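Local coordinates for protein predicted ATPase of the ABC class (Vibrio vulnificus, PDB 5D6A) that is a predicted ABC-class ATPase that binds the ATP analogue AMP-PNP and probably couples ATP hydrolysis to a task not yet identified, at residues S342-L347 with T367-R372; Q396-L401 with L416-N421. All coordinates share one frame; numbering follows the deposited sequence. Where two conformers were deposited one is given.

Overall arrangement
Both contacts belong to the P-loop domain and follow one another along the chain, contact 1 closing before contact 2 opens. Their centres are 16 Å apart and their nearest atoms about 4 Å apart, without touching. Helix 390-401 connects them: Leu-390, at its start, packs on Leu-347 and Phe-369 of contact 1, while Arg-398, two turns further on, carries contact 2. Contact 1 is buried and close to the nucleotide, the side chain of Phe-369 lying about 9 Å from a bound AMP-PNP and about 8 Å from a sodium ion. Contact 2 is at the surface, beside the start of strand 260-264, whose far end runs into a probable Walker A loop.

Contact 1: S342-L347 with T367-R372; sequences SQAAWL and TNFMIR
Within 342-347, on helix 339-352, and 367-372, which includes the short helix 367-370, the backbones come nearest at Ala-344 and Phe-369, whose CA atoms are 7.6 Å apart, a gap filled by the benzyl side chain of Phe-369. A chi1 of 172° carries CG of Phe-369 away from its own N and directs the ring at the longer helix, where it meets three residues of 342-347. Gln-343 lies on one side of the ring plane: its CB sits above that face, offset toward the rim, and the extended chain runs on above the CD2-CE2 side of the ring, with CG 3.7 Å from CE2 of Phe-369. The amide is tilted only 22° from the ring plane, and its OE1 comes to 3.5 Å from CD2 of Phe-369. Leu-347, one turn on, meets the rim instead, its CD2 in the plane of the ring and 3.7 Å from CZ of Phe-369. Next to Leu-347 on the rim, Ala-344 comes in obliquely, its CA 3.8 Å from CE1 of Phe-369.

The polar end of Gln-343 is held by the residues just before Thr-367: OE1 accepts from Ala-366 N and NE2 donates to Ser-365 OG. Thr-367 OG1 is hydrogen-bonded to Thr-367 OG1 of the second subunit, so this short helix, which follows strand 357-361, occupies a place consistent with the D-loop of ABC ATPases. Across the two segments themselves the contact is made by van der Waals contact, partly through the flat amide of Gln-343 laid nearly parallel to the ring, whereas that buried amide gains its hydrogen bonds from Ser-365 and Ala-366; together these tie helix 339-352 to the short helix at the subunit interface.

Contact 2: Q396-L401 with L416-N421; sequences QLRDEL and LDVADN
Arg-398, on the helix 390-401, stretches to the loop ahead of strand 421-425 and meets Val-418 and Asp-420 there with the outer edge of its guanidinium. NH1 serves two acceptors. One is Asp-420 OD1, in a salt bridge refined at 2.5 Å from Arg-398 NH1, a length not to be read closely at this resolution; the other is the main-chain O of Val-418, 2.9 Å from the same nitrogen. The carbonyl points almost straight at NH1 (C=O...N 177°), although it is tilted from the guanidinium plane, whereas Asp-420 OD1 lies near that plane. The carboxylate of Asp-420 is turned steeply against the guanidinium, and OD1 alone is bonded to NH1, on its syn side but 34° out of the carboxylate plane. That oxygen has a second donor, the backbone N of Ile-260.

Arg-398, Asp-399 and Asp-420 thus form a salt-bridge network beside the mixed sheet of the P-loop domain, at the start of strand 260-264, which lies between its parallel neighbours 404-408 and 421-425.

Asp-399, next to the arginine on the helix, supplies a third acceptor: its OD1 takes the NE hydrogen of Arg-398 at 2.8 Å and, weakly, one from NH2. The bend of the arginine at chi3 (64°) swings the head round so that NE faces Asp-399 while NH1 faces the loop. Bonds from NE and NH1 to partners on helix and loop probably fix the rotation of the guanidinium. CG2 of Val-418 packs against the same group, 3.7 Å from Arg-398 NH2.

Contact 1: S342-L347 with T367-R372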
ATOM      1  N   SER A 342       5.647 -17.048   0.947  1.00 41.87           N
ATOM      2  CA  SER A 342       4.802 -16.210   1.786  1.00 39.95           C
ATOM      3  C   SER A 342       3.355 -16.667   1.759  1.00 39.35           C
ATOM      4  O   SER A 342       2.668 -16.612   2.775  1.00 40.97           O
ATOM      5  CB  SER A 342       4.874 -14.747   1.346  1.00 39.26           C
ATOM      6  OG  SER A 342       4.466 -14.606   0.001  1.00 39.41           O
ATOM      7  N   GLN A 343       2.886 -17.112   0.602  1.00 39.77           N
ATOM      8  CA  GLN A 343       1.504 -17.550   0.504  1.00 40.08           C
ATOM      9  C   GLN A 343       1.329 -18.873   1.242  1.00 39.35           C
ATOM     10  O   GLN A 343       0.333 -19.071   1.933  1.00 37.21           O
ATOM     11  CB  GLN A 343       1.046 -17.640  -0.954  1.00 41.64           C
ATOM     12  CG  GLN A 343      -0.462 -17.806  -1.086  1.00 43.02           C
ATOM     13  CD  GLN A 343      -0.989 -17.471  -2.473  1.00 44.94           C
ATOM     14  OE1 GLN A 343      -0.240 -17.430  -3.451  1.00 46.70           O
ATOM     15  NE2 GLN A 343      -2.293 -17.225  -2.561  1.00 44.75           N
ATOM     16  N   ALA A 344       2.312 -19.762   1.106  1.00 40.51           N
ATOM     17  CA  ALA A 344       2.287 -21.053   1.794  1.00 41.74           C
ATOM     18  C   ALA A 344       2.280 -20.820   3.305  1.00 41.09           C
ATOM     19  O   ALA A 344       1.528 -21.460   4.049  1.00 41.13           O
ATOM     20  CB  ALA A 344       3.492 -21.893   1.394  1.00 43.28           C
ATOM     21  N   ALA A 345       3.125 -19.892   3.746  1.00 39.46           N
ATOM     22  CA  ALA A 345       3.205 -19.537   5.150  1.00 37.61           C
ATOM     23  C   ALA A 345       1.860 -19.003   5.616  1.00 36.59           C
ATOM     24  O   ALA A 345       1.330 -19.458   6.625  1.00 38.29           O
ATOM     25  CB  ALA A 345       4.296 -18.504   5.372  1.00 37.35           C
ATOM     26  N   TRP A 346       1.301 -18.055   4.863  1.00 35.27           N
ATOM     27  CA  TRP A 346       0.007 -17.455   5.198  1.00 34.05           C
ATOM     28  C   TRP A 346      -1.027 -18.563   5.359  1.00 34.74           C
ATOM     29  O   TRP A 346      -1.815 -18.571   6.308  1.00 34.20           O
ATOM     30  CB  TRP A 346      -0.472 -16.516   4.083  1.00 33.50           C
ATOM     31  CG  TRP A 346      -1.529 -15.526   4.519  1.00 32.44           C
ATOM     32  CD1 TRP A 346      -2.447 -15.681   5.523  1.00 32.24           C
ATOM     33  CD2 TRP A 346      -1.838 -14.276   3.892  1.00 31.46           C
ATOM     34  NE1 TRP A 346      -3.257 -14.576   5.600  1.00 31.43           N
ATOM     35  CE2 TRP A 346      -2.913 -13.704   4.603  1.00 31.14           C
ATOM     36  CE3 TRP A 346      -1.290 -13.572   2.821  1.00 31.61           C
ATOM     37  CZ2 TRP A 346      -3.453 -12.465   4.272  1.00 30.52           C
ATOM     38  CZ3 TRP A 346      -1.829 -12.342   2.492  1.00 31.40           C
ATOM     39  CH2 TRP A 346      -2.899 -11.803   3.214  1.00 30.83           C
ATOM     40  N   LEU A 347      -1.018 -19.497   4.412  1.00 36.23           N
ATOM     41  CA  LEU A 347      -1.957 -20.609   4.425  1.00 36.89           C
ATOM     42  C   LEU A 347      -1.861 -21.378   5.737  1.00 36.56           C
ATOM     43  O   LEU A 347      -2.853 -21.521   6.454  1.00 35.17           O
ATOM     44  CB  LEU A 347      -1.707 -21.531   3.225  1.00 38.17           C
ATOM     45  CG  LEU A 347      -2.581 -22.782   3.090  1.00 39.71           C
ATOM     46  CD1 LEU A 347      -4.057 -22.448   3.178  1.00 39.42           C
ATOM     47  CD2 LEU A 347      -2.279 -23.487   1.780  1.00 41.63           C
ATOM     48  N   THR A 367       1.308 -18.176  -9.185  1.00 71.06           N
ATOM     49  CA  THR A 367       0.935 -19.266 -10.083  1.00 74.37           C
ATOM     50  C   THR A 367       1.645 -20.563  -9.695  1.00 75.40           C
ATOM     51  O   THR A 367       1.037 -21.637  -9.689  1.00 75.26           O
ATOM     52  CB  THR A 367       1.275 -18.914 -11.543  1.00 77.34           C
ATOM     53  OG1 THR A 367       0.682 -17.652 -11.882  1.00 81.09           O
ATOM     54  CG2 THR A 367       0.776 -19.994 -12.504  1.00 78.86           C
ATOM     55  N   ASN A 368       2.930 -20.448  -9.370  1.00 76.40           N
ATOM     56  CA  ASN A 368       3.745 -21.590  -8.956  1.00 76.08           C
ATOM     57  C   ASN A 368       3.110 -22.329  -7.777  1.00 76.30           C
ATOM     58  O   ASN A 368       3.139 -23.560  -7.705  1.00 78.62           O
ATOM     59  CB  ASN A 368       5.150 -21.104  -8.577  1.00 77.18           C
ATOM     60  CG  ASN A 368       6.068 -22.227  -8.131  1.00 79.24           C
ATOM     61  OD1 ASN A 368       5.806 -23.404  -8.379  1.00 79.94           O
ATOM     62  ND2 ASN A 368       7.164 -21.862  -7.473  1.00 81.61           N
ATOM     63  N   PHE A 369       2.533 -21.560  -6.862  1.00 74.23           N
ATOM     64  CA  PHE A 369       1.887 -22.106  -5.673  1.00 73.22           C
ATOM     65  C   PHE A 369       0.521 -22.741  -5.948  1.00 71.07           C
ATOM     66  O   PHE A 369       0.105 -23.653  -5.229  1.00 72.85           O
ATOM     67  CB  PHE A 369       1.750 -20.994  -4.621  1.00 75.54           C
ATOM     68  CG  PHE A 369       0.925 -21.376  -3.425  1.00 77.13           C
ATOM     69  CD1 PHE A 369       1.457 -22.173  -2.421  1.00 79.43           C
ATOM     70  CD2 PHE A 369      -0.379 -20.913  -3.289  1.00 77.64           C
ATOM     71  CE1 PHE A 369       0.698 -22.519  -1.314  1.00 80.12           C
ATOM     72  CE2 PHE A 369      -1.141 -21.253  -2.185  1.00 78.21           C
ATOM     73  CZ  PHE A 369      -0.602 -22.056  -1.196  1.00 79.19           C
HETATM   74  N   MSE A 370      -0.164 -22.261  -6.983  0.50 68.33           N
HETATM   75  CA  MSE A 370      -1.494 -22.764  -7.328  0.50 67.12           C
HETATM   76  C   MSE A 370      -1.470 -24.058  -8.096  0.50 68.40           C
HETATM   77  O   MSE A 370      -2.054 -25.055  -7.664  0.50 67.25           O
HETATM   78  CB  MSE A 370      -2.219 -21.731  -8.188  0.50 64.94           C
HETATM   79  CG  MSE A 370      -2.475 -20.435  -7.427  0.50 63.71           C
HETATM   80 SE   MSE A 370      -3.524 -20.792  -5.800  0.50 60.24          SE
HETATM   81  CE  MSE A 370      -5.315 -20.583  -6.592  0.50 60.30           C
ATOM     82  N   ILE A 371      -0.792 -24.052  -9.242  1.00 70.37           N
ATOM     83  CA  ILE A 371      -0.738 -25.232 -10.122  1.00 70.00           C
ATOM     84  C   ILE A 371       0.592 -25.982 -10.210  1.00 73.27           C
ATOM     85  O   ILE A 371       1.639 -25.506  -9.768  1.00 72.15           O
ATOM     86  CB  ILE A 371      -1.210 -24.868 -11.554  1.00 67.80           C
ATOM     87  CG1 ILE A 371      -0.426 -23.683 -12.142  1.00 67.28           C
ATOM     88  CG2 ILE A 371      -2.684 -24.510 -11.537  1.00 67.28           C
ATOM     89  CD1 ILE A 371       1.047 -23.933 -12.396  1.00 66.75           C
ATOM     90  N   ARG A 372       0.505 -27.177 -10.790  1.00 78.66           N
ATOM     91  CA  ARG A 372       1.638 -28.057 -11.017  1.00 84.36           C
ATOM     92  C   ARG A 372       1.987 -27.917 -12.492  1.00 84.75           C
ATOM     93  O   ARG A 372       1.160 -27.458 -13.280  1.00 84.95           O
ATOM     94  CB  ARG A 372       1.224 -29.501 -10.722  1.00 89.33           C
ATOM     95  CG  ARG A 372       2.352 -30.523 -10.672  1.00 92.94           C
ATOM     96  CD  ARG A 372       3.230 -30.339  -9.444  1.00 94.89           C
ATOM     97  NE  ARG A 372       4.166 -31.449  -9.278  1.00 97.61           N
ATOM     98  CZ  ARG A 372       4.986 -31.602  -8.240  1.00 99.11           C
ATOM     99  NH1 ARG A 372       5.001 -30.718  -7.249  1.00 98.05           N
ATOM    100  NH2 ARG A 372       5.796 -32.655  -8.191  1.00102.08           N
TER

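Contact 2: Q396-L401 with L416-N421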
ATOM      1  N   GLN A 396      -7.351 -32.200   0.500  1.00 59.09           N
ATOM      2  CA  GLN A 396      -7.099 -32.746   1.831  1.00 59.81           C
ATOM      3  C   GLN A 396      -7.573 -31.791   2.929  1.00 57.11           C
ATOM      4  O   GLN A 396      -8.062 -32.235   3.966  1.00 58.20           O
ATOM      5  CB  GLN A 396      -5.613 -33.082   1.989  1.00 61.46           C
ATOM      6  CG  GLN A 396      -5.150 -34.187   1.045  1.00 64.94           C
ATOM      7  CD  GLN A 396      -3.653 -34.438   1.084  1.00 66.71           C
ATOM      8  OE1 GLN A 396      -2.872 -33.577   1.483  1.00 66.58           O
ATOM      9  NE2 GLN A 396      -3.246 -35.621   0.642  1.00 70.57           N
ATOM     10  N   LEU A 397      -7.442 -30.486   2.698  1.00 53.89           N
ATOM     11  CA  LEU A 397      -7.894 -29.486   3.666  1.00 51.43           C
ATOM     12  C   LEU A 397      -9.383 -29.644   3.947  1.00 51.72           C
ATOM     13  O   LEU A 397      -9.846 -29.428   5.065  1.00 52.71           O
ATOM     14  CB  LEU A 397      -7.634 -28.068   3.150  1.00 49.54           C
ATOM     15  CG  LEU A 397      -6.193 -27.577   3.006  1.00 49.38           C
ATOM     16  CD1 LEU A 397      -6.175 -26.217   2.329  1.00 48.19           C
ATOM     17  CD2 LEU A 397      -5.493 -27.499   4.354  1.00 49.18           C
ATOM     18  N   ARG A 398     -10.126 -30.016   2.912  1.00 51.93           N
ATOM     19  CA  ARG A 398     -11.564 -30.212   3.010  1.00 52.00           C
ATOM     20  C   ARG A 398     -11.925 -31.521   3.694  1.00 54.54           C
ATOM     21  O   ARG A 398     -12.696 -31.542   4.649  1.00 54.90           O
ATOM     22  CB  ARG A 398     -12.154 -30.226   1.604  1.00 52.73           C
ATOM     23  CG  ARG A 398     -13.638 -30.544   1.517  1.00 54.09           C
ATOM     24  CD  ARG A 398     -14.021 -30.722   0.061  1.00 55.23           C
ATOM     25  NE  ARG A 398     -13.328 -31.871  -0.518  1.00 57.59           N
ATOM     26  CZ  ARG A 398     -13.267 -32.147  -1.817  1.00 58.73           C
ATOM     27  NH1 ARG A 398     -13.837 -31.347  -2.707  1.00 57.55           N
ATOM     28  NH2 ARG A 398     -12.609 -33.223  -2.232  1.00 61.49           N
ATOM     29  N   ASP A 399     -11.365 -32.612   3.185  1.00 57.16           N
ATOM     30  CA  ASP A 399     -11.668 -33.952   3.687  1.00 59.95           C
ATOM     31  C   ASP A 399     -11.127 -34.254   5.081  1.00 60.83           C
ATOM     32  O   ASP A 399     -11.747 -35.010   5.832  1.00 62.13           O
ATOM     33  CB  ASP A 399     -11.123 -35.001   2.713  1.00 62.53           C
ATOM     34  CG  ASP A 399     -11.690 -34.856   1.313  1.00 63.04           C
ATOM     35  OD1 ASP A 399     -12.573 -33.998   1.098  1.00 61.40           O
ATOM     36  OD2 ASP A 399     -11.246 -35.607   0.424  1.00 66.36           O
ATOM     37  N   GLU A 400      -9.984 -33.667   5.425  1.00 60.15           N
ATOM     38  CA  GLU A 400      -9.340 -33.937   6.714  1.00 60.82           C
ATOM     39  C   GLU A 400      -9.606 -32.874   7.775  1.00 58.14           C
ATOM     40  O   GLU A 400      -9.886 -33.201   8.928  1.00 57.91           O
ATOM     41  CB  GLU A 400      -7.830 -34.082   6.517  1.00 62.26           C
ATOM     42  CG  GLU A 400      -7.449 -35.057   5.411  1.00 66.28           C
ATOM     43  CD  GLU A 400      -5.952 -35.313   5.319  1.00 68.47           C
ATOM     44  OE1 GLU A 400      -5.213 -34.912   6.243  1.00 69.33           O
ATOM     45  OE2 GLU A 400      -5.514 -35.937   4.326  1.00 69.99           O
ATOM     46  N   LEU A 401      -9.512 -31.607   7.386  1.00 55.94           N
ATOM     47  CA  LEU A 401      -9.696 -30.502   8.328  1.00 53.76           C
ATOM     48  C   LEU A 401     -11.045 -29.799   8.192  1.00 52.79           C
ATOM     49  O   LEU A 401     -11.345 -28.888   8.957  1.00 50.72           O
ATOM     50  CB  LEU A 401      -8.565 -29.488   8.153  1.00 51.47           C
ATOM     51  CG  LEU A 401      -7.150 -30.070   8.255  1.00 52.87           C
ATOM     52  CD1 LEU A 401      -6.106 -28.990   8.007  1.00 51.30           C
ATOM     53  CD2 LEU A 401      -6.926 -30.733   9.605  1.00 54.32           C
ATOM     54  N   LEU A 416     -10.708 -27.951 -11.465  1.00 67.61           N
ATOM     55  CA  LEU A 416     -12.070 -28.396 -11.787  1.00 68.87           C
ATOM     56  C   LEU A 416     -12.346 -29.829 -11.347  1.00 69.88           C
ATOM     57  O   LEU A 416     -13.495 -30.198 -11.089  1.00 69.77           O
ATOM     58  CB  LEU A 416     -12.319 -28.295 -13.296  1.00 70.84           C
ATOM     59  CG  LEU A 416     -12.228 -26.912 -13.938  1.00 70.62           C
ATOM     60  CD1 LEU A 416     -12.389 -27.033 -15.446  1.00 73.41           C
ATOM     61  CD2 LEU A 416     -13.269 -25.972 -13.350  1.00 68.90           C
ATOM     62  N   ASP A 417     -11.287 -30.627 -11.265  1.00 70.67           N
ATOM     63  CA  ASP A 417     -11.403 -32.027 -10.890  1.00 72.33           C
ATOM     64  C   ASP A 417     -11.810 -32.211  -9.425  1.00 69.51           C
ATOM     65  O   ASP A 417     -12.741 -32.962  -9.127  1.00 69.98           O
ATOM     66  CB  ASP A 417     -10.073 -32.736 -11.172  1.00 75.45           C
ATOM     67  CG  ASP A 417     -10.183 -34.250 -11.117  1.00 79.81           C
ATOM     68  OD1 ASP A 417     -11.313 -34.786 -11.074  1.00 81.63           O
ATOM     69  OD2 ASP A 417      -9.124 -34.910 -11.141  1.00 82.92           O
ATOM     70  N   VAL A 418     -11.130 -31.509  -8.523  1.00 65.65           N
ATOM     71  CA  VAL A 418     -11.394 -31.644  -7.082  1.00 63.79           C
ATOM     72  C   VAL A 418     -12.503 -30.721  -6.537  1.00 61.56           C
ATOM     73  O   VAL A 418     -12.918 -30.865  -5.388  1.00 61.52           O
ATOM     74  CB  VAL A 418     -10.095 -31.423  -6.263  1.00 62.49           C
ATOM     75  CG1 VAL A 418      -9.668 -29.957  -6.287  1.00 60.09           C
ATOM     76  CG2 VAL A 418     -10.266 -31.905  -4.826  1.00 62.43           C
ATOM     77  N   ALA A 419     -12.991 -29.790  -7.353  1.00 60.11           N
ATOM     78  CA  ALA A 419     -14.026 -28.851  -6.904  1.00 58.03           C
ATOM     79  C   ALA A 419     -15.382 -29.519  -6.690  1.00 58.89           C
ATOM     80  O   ALA A 419     -15.746 -30.433  -7.420  1.00 60.59           O
ATOM     81  CB  ALA A 419     -14.165 -27.710  -7.899  1.00 57.02           C
ATOM     82  N   ASP A 420     -16.120 -29.051  -5.682  1.00 58.74           N
ATOM     83  CA  ASP A 420     -17.458 -29.569  -5.390  1.00 60.64           C
ATOM     84  C   ASP A 420     -18.468 -28.840  -6.265  1.00 60.27           C
ATOM     85  O   ASP A 420     -19.318 -29.469  -6.898  1.00 62.65           O
ATOM     86  CB  ASP A 420     -17.847 -29.364  -3.921  1.00 61.32           C
ATOM     87  CG  ASP A 420     -16.863 -29.992  -2.954  1.00 62.94           C
ATOM     88  OD1 ASP A 420     -15.661 -29.668  -3.036  1.00 62.97           O
ATOM     89  OD2 ASP A 420     -17.299 -30.776  -2.082  1.00 65.92           O
ATOM     90  N   ASN A 421     -18.383 -27.509  -6.273  1.00 57.17           N
ATOM     91  CA  ASN A 421     -19.277 -26.675  -7.075  1.00 56.93           C
ATOM     92  C   ASN A 421     -18.500 -25.648  -7.899  1.00 54.43           C
ATOM     93  O   ASN A 421     -17.447 -25.170  -7.473  1.00 53.08           O
ATOM     94  CB  ASN A 421     -20.295 -25.957  -6.186  1.00 56.65           C
ATOM     95  CG  ASN A 421     -21.100 -26.915  -5.332  1.00 58.36           C
ATOM     96  OD1 ASN A 421     -20.542 -27.706  -4.574  1.00 59.58           O
ATOM     97  ND2 ASN A 421     -22.421 -26.827  -5.426  1.00 59.75           N
TER